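Local coordinates for protein PKS (Streptomyces albus, PDB 4OQJ) that probably elongates a carrier-bound polyketide chain by decarboxylative condensation, as a ketosynthase of an AT-less type I polyketide synthase for oxazolomycin, at residues I103-R108 with N141-H146; A219-A224 with I256-G261. All blocks are in the same frame, centred on the assembly; numbering follows the deposited sequence.

Interaction 1 of 2, residues I103-R108 with N141-H146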
# COMPACT_ATOMS: atom_id res chain seq x y z
N ILE A 103 3.86 -12.15 -19.63
CA ILE A 103 3.14 -11.53 -18.52
C ILE A 103 2.33 -12.56 -17.74
O ILE A 103 1.58 -13.36 -18.31
CB ILE A 103 2.18 -10.41 -19.00
CG1 ILE A 103 2.96 -9.31 -19.71
CG2 ILE A 103 1.44 -9.78 -17.81
CD1 ILE A 103 2.08 -8.27 -20.44
N ASP A 104 2.52 -12.55 -16.42
CA ASP A 104 1.74 -13.34 -15.50
C ASP A 104 0.25 -13.22 -15.85
O ASP A 104 -0.27 -12.12 -15.95
CB ASP A 104 2.04 -12.88 -14.06
CG ASP A 104 1.23 -13.62 -12.98
OD1 ASP A 104 0.50 -14.58 -13.28
OD2 ASP A 104 1.34 -13.22 -11.79
N PRO A 105 -0.44 -14.35 -16.05
CA PRO A 105 -1.89 -14.30 -16.27
C PRO A 105 -2.65 -13.51 -15.20
O PRO A 105 -3.68 -12.92 -15.52
CB PRO A 105 -2.32 -15.77 -16.23
CG PRO A 105 -1.09 -16.54 -16.53
CD PRO A 105 0.07 -15.74 -16.04
N GLN A 106 -2.18 -13.49 -13.97
CA GLN A 106 -2.85 -12.71 -12.94
C GLN A 106 -2.89 -11.22 -13.32
O GLN A 106 -3.89 -10.54 -13.06
CB GLN A 106 -2.17 -12.89 -11.59
CG GLN A 106 -2.19 -14.33 -11.10
CD GLN A 106 -1.53 -14.48 -9.75
OE1 GLN A 106 -2.17 -14.88 -8.78
NE2 GLN A 106 -0.25 -14.13 -9.67
N GLN A 107 -1.81 -10.72 -13.92
CA GLN A 107 -1.71 -9.30 -14.29
C GLN A 107 -2.51 -9.03 -15.55
O GLN A 107 -3.12 -7.97 -15.68
CB GLN A 107 -0.24 -8.89 -14.49
CG GLN A 107 0.56 -9.00 -13.20
CD GLN A 107 1.86 -8.22 -13.18
OE1 GLN A 107 2.02 -7.21 -13.87
NE2 GLN A 107 2.80 -8.67 -12.35
N ARG A 108 -2.52 -9.99 -16.48
CA ARG A 108 -3.36 -9.86 -17.67
C ARG A 108 -4.83 -9.82 -17.31
O ARG A 108 -5.58 -8.98 -17.81
CB ARG A 108 -3.11 -11.01 -18.64
CG ARG A 108 -1.78 -10.92 -19.39
CD ARG A 108 -1.66 -12.07 -20.33
NE ARG A 108 -0.74 -13.13 -19.90
CZ ARG A 108 -0.90 -14.42 -20.19
NH1 ARG A 108 -2.00 -14.85 -20.80
NH2 ARG A 108 0.03 -15.29 -19.85
N ASN A 141 3.22 -15.79 -7.76
CA ASN A 141 3.35 -15.94 -9.20
C ASN A 141 3.88 -17.33 -9.53
O ASN A 141 5.08 -17.53 -9.68
CB ASN A 141 4.25 -14.86 -9.81
CG ASN A 141 4.17 -14.83 -11.32
OD1 ASN A 141 3.58 -15.72 -11.93
ND2 ASN A 141 4.76 -13.82 -11.93
N THR A 142 2.98 -18.30 -9.63
CA THR A 142 3.38 -19.66 -9.96
C THR A 142 3.66 -19.79 -11.47
O THR A 142 4.27 -20.76 -11.90
CB THR A 142 2.32 -20.69 -9.52
OG1 THR A 142 1.01 -20.26 -9.94
CG2 THR A 142 2.33 -20.85 -7.98
N TYR A 143 3.21 -18.82 -12.26
CA TYR A 143 3.53 -18.78 -13.70
C TYR A 143 5.02 -18.60 -13.92
O TYR A 143 5.63 -19.27 -14.75
CB TYR A 143 2.76 -17.65 -14.38
CG TYR A 143 2.75 -17.66 -15.89
CD1 TYR A 143 1.94 -18.54 -16.60
CD2 TYR A 143 3.49 -16.74 -16.61
CE1 TYR A 143 1.90 -18.52 -17.98
CE2 TYR A 143 3.45 -16.70 -17.99
CZ TYR A 143 2.65 -17.60 -18.67
OH TYR A 143 2.61 -17.55 -20.05
N LEU A 144 5.61 -17.70 -13.14
CA LEU A 144 7.04 -17.45 -13.19
C LEU A 144 7.81 -18.66 -12.67
O LEU A 144 8.79 -19.09 -13.27
CB LEU A 144 7.37 -16.20 -12.36
CG LEU A 144 8.85 -15.88 -12.13
CD1 LEU A 144 9.54 -15.55 -13.43
CD2 LEU A 144 8.98 -14.74 -11.14
N LEU A 145 7.36 -19.21 -11.55
CA LEU A 145 8.06 -20.33 -10.94
C LEU A 145 7.96 -21.61 -11.77
O LEU A 145 8.95 -22.33 -11.90
CB LEU A 145 7.50 -20.58 -9.53
CG LEU A 145 7.78 -19.47 -8.50
CD1 LEU A 145 7.02 -19.71 -7.18
CD2 LEU A 145 9.27 -19.37 -8.25
N HIS A 146 6.78 -21.91 -12.31
CA HIS A 146 6.57 -23.14 -13.09
C HIS A 146 6.87 -22.94 -14.57
O HIS A 146 7.85 -23.46 -15.09
CB HIS A 146 5.14 -23.66 -12.95
CG HIS A 146 4.74 -23.99 -11.54
ND1 HIS A 146 3.52 -24.56 -11.24
CD2 HIS A 146 5.38 -23.84 -10.36
CE1 HIS A 146 3.43 -24.75 -9.94
NE2 HIS A 146 4.54 -24.32 -9.38
O HOH W 1 0.67 -17.06 -11.71
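The Tyr143 ring takes Pro105 on one face: CD of the proline lies 3.5 Å from the ring centroid, a CH-pi contact made over the face. Beside it the Asp104 carboxylate and the Asn141 amide lie stacked, their planes 14° apart, with Asp104 OD2 3.3 Å from Asn141 CG. The third flat group, the Arg108 guanidinium, has Pro105 CA over one face, offset toward the rim, and Tyr143 OH and Ile103 O at its edge, near the plane. Two helix N-termini of the thiolase-fold ketosynthase thus meet through their N-caps. Asp104 caps helix 105-121 by accepting from Gln106 N, and Asn141 caps helix 142-147 by accepting from Leu144 N; in both cases the donor stands well above the plane of the acceptor group. The second carboxylate oxygen of Asp104 is fixed as well, since Gln106 NE2 reaches the syn lone pair of OD2 at 2.8 Å in an almost straight bond of 170°. The amide nitrogen of Asn141 is occupied by Asn167. A water accepts from Tyr143 N and lies 2.9 Å from Asp104 OD1, to which it can donate. With CG anti to the backbone N (chi1 -168°), the tyrosine extends across the proline toward Arg108, and its hydroxyl is hydrogen-bonded to Glu101 O and Ala706 N, while Trp705 packs edge-to-face with the ring. Leu144 and Leu145 pack on Leu145 of the second subunit, which places helix 142-147 at the dimer interface. The Arg108 chain bends at chi3, and its guanidinium grips a single atom side-on: NE and NH2 both donate to Ile103 O, at 2.8 Å from NE.

Interaction 2 of 2, residues A219-A224 with I256-G261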
# COMPACT_ATOMS: atom_id res chain seq x y z
N ALA A 219 -7.85 -7.18 -6.98
CA ALA A 219 -6.87 -8.22 -6.76
C ALA A 219 -7.15 -9.37 -7.71
O ALA A 219 -8.27 -9.52 -8.19
CB ALA A 219 -6.92 -8.69 -5.33
N ALA A 220 -6.12 -10.16 -8.00
CA ALA A 220 -6.26 -11.36 -8.84
C ALA A 220 -5.49 -12.49 -8.20
O ALA A 220 -4.40 -12.27 -7.70
CB ALA A 220 -5.73 -11.12 -10.23
N HIS A 221 -6.05 -13.68 -8.22
CA HIS A 221 -5.32 -14.87 -7.77
C HIS A 221 -5.59 -15.99 -8.77
O HIS A 221 -6.73 -16.44 -8.91
CB HIS A 221 -5.74 -15.33 -6.38
CG HIS A 221 -5.18 -16.66 -6.00
ND1 HIS A 221 -5.92 -17.83 -6.06
CD2 HIS A 221 -3.94 -17.02 -5.57
CE1 HIS A 221 -5.16 -18.84 -5.68
NE2 HIS A 221 -3.96 -18.38 -5.37
N ILE A 222 -4.55 -16.40 -9.48
CA ILE A 222 -4.70 -17.47 -10.47
C ILE A 222 -3.52 -18.40 -10.39
O ILE A 222 -2.38 -17.98 -10.62
CB ILE A 222 -4.80 -16.93 -11.90
CG1 ILE A 222 -5.93 -15.91 -12.02
CG2 ILE A 222 -5.06 -18.09 -12.86
CD1 ILE A 222 -5.91 -15.15 -13.31
N GLN A 223 -3.79 -19.65 -10.06
CA GLN A 223 -2.75 -20.67 -10.03
C GLN A 223 -2.41 -21.10 -11.44
O GLN A 223 -3.31 -21.37 -12.24
CB GLN A 223 -3.19 -21.88 -9.23
CG GLN A 223 -3.62 -21.58 -7.82
CD GLN A 223 -4.28 -22.78 -7.19
OE1 GLN A 223 -5.22 -23.35 -7.75
NE2 GLN A 223 -3.78 -23.19 -6.04
N ALA A 224 -1.13 -21.16 -11.76
CA ALA A 224 -0.74 -21.56 -13.11
C ALA A 224 -1.13 -23.01 -13.37
O ALA A 224 -1.24 -23.40 -14.52
CB ALA A 224 0.76 -21.36 -13.32
N ILE A 256 -9.07 -23.79 -2.50
CA ILE A 256 -8.47 -22.65 -3.09
C ILE A 256 -9.14 -22.36 -4.41
O ILE A 256 -9.43 -23.25 -5.13
CB ILE A 256 -6.96 -22.81 -3.23
CG1 ILE A 256 -6.32 -21.45 -3.06
CG2 ILE A 256 -6.56 -23.55 -4.48
CD1 ILE A 256 -6.56 -20.96 -1.67
N GLY A 257 -9.42 -21.12 -4.69
CA GLY A 257 -10.04 -20.78 -5.95
C GLY A 257 -9.24 -19.78 -6.75
O GLY A 257 -8.23 -19.22 -6.30
N ASN A 258 -9.74 -19.53 -7.96
CA ASN A 258 -9.06 -18.64 -8.88
C ASN A 258 -10.01 -17.56 -9.34
O ASN A 258 -11.16 -17.85 -9.67
CB ASN A 258 -8.52 -19.45 -10.07
CG ASN A 258 -7.55 -20.52 -9.62
OD1 ASN A 258 -6.34 -20.32 -9.62
ND2 ASN A 258 -8.07 -21.65 -9.23
N GLY A 259 -9.54 -16.32 -9.35
CA GLY A 259 -10.40 -15.24 -9.79
C GLY A 259 -9.82 -13.87 -9.64
O GLY A 259 -8.70 -13.70 -9.16
N VAL A 260 -10.60 -12.87 -10.06
CA VAL A 260 -10.12 -11.50 -10.13
C VAL A 260 -11.31 -10.60 -9.99
O VAL A 260 -12.40 -10.92 -10.49
CB VAL A 260 -9.37 -11.20 -11.46
CG1 VAL A 260 -10.26 -11.51 -12.67
CG2 VAL A 260 -8.92 -9.76 -11.53
N GLY A 261 -11.12 -9.47 -9.31
CA GLY A 261 -12.20 -8.52 -9.11
C GLY A 261 -11.65 -7.13 -8.91
O GLY A 261 -10.50 -6.95 -8.50
O HOH W 2 -7.08 -24.70 -8.50
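His221 and Asn258 reach across between the chains just where the regular strand pairing ends, and each uses its side chain to continue it. The imidazole meets the backbone at its edge: ND1 donates to Gly257 O over 2.7 Å, with the oxygen practically in the ring plane though the bond is bent to 136°. Chi1 of 170° swings CG away from the backbone N and brings ND1 to Gly257 O, and the Ile256 side chain crosses that of His221 at about a right angle, Ile256 CG1 approaching His221 CE1 at 3.9 Å. Asn258 answers in the other direction, its OD1 accepting from Gln223 N at 2.7 Å in a nearly straight bond, so that an amide oxygen stands in for a backbone carbonyl. The Gln223 side chain lies about perpendicular to that of Asn258, their amide planes 46° apart, and Gln223 NE2 comes to 3.2 Å from Ile256 CG2. On the strand side of these bonds the pairing is regular and antiparallel. Ala219 with Gly261 and His221 with Gly259 are hydrogen-bonded pairs, the latter bonded in both directions at 2.8 Å between N and O. Ala220 with Val260 is the non-hydrogen-bonded pair between them, where Ala220 CB packs on Val260 CG2 at 3.7 Å. Side chains from this pair point to the face covered by helix 105-121, where Phe110 and Cys113 touch Val260 and Gln109 touches Ile222. In the mixed sheet of the thiolase fold, strand 214-221 is flanked by strand 132-138, bonded through Ala220 to Gly137 of that strand and to Gly139 just after it, and strand 259-267 by strand 23-31, bonded through Val260 to Arg31.

Overall arrangement
From the N terminus, the chain runs through strand 23-31 before reaching 103-108, where helix 105-121 begins. Strand 132-138 then enters the sheet, and 141-146 returns to the start of that helix, so interaction 1 closes a loop of 32 residues. Interaction 2 opens only afterwards: strand 214-221 pairs with strand 259-267 across 31 intervening residues that contain no helix. The two loops therefore follow in series, neither nesting nor crossing. Their centres lie 11 Å apart, and they touch through probable hydrogen bonds from Ile222 N to Gln106 OE1 and from Ala224 N to Thr142 OG1, tying both helix starts to the residues that follow strand 214-221.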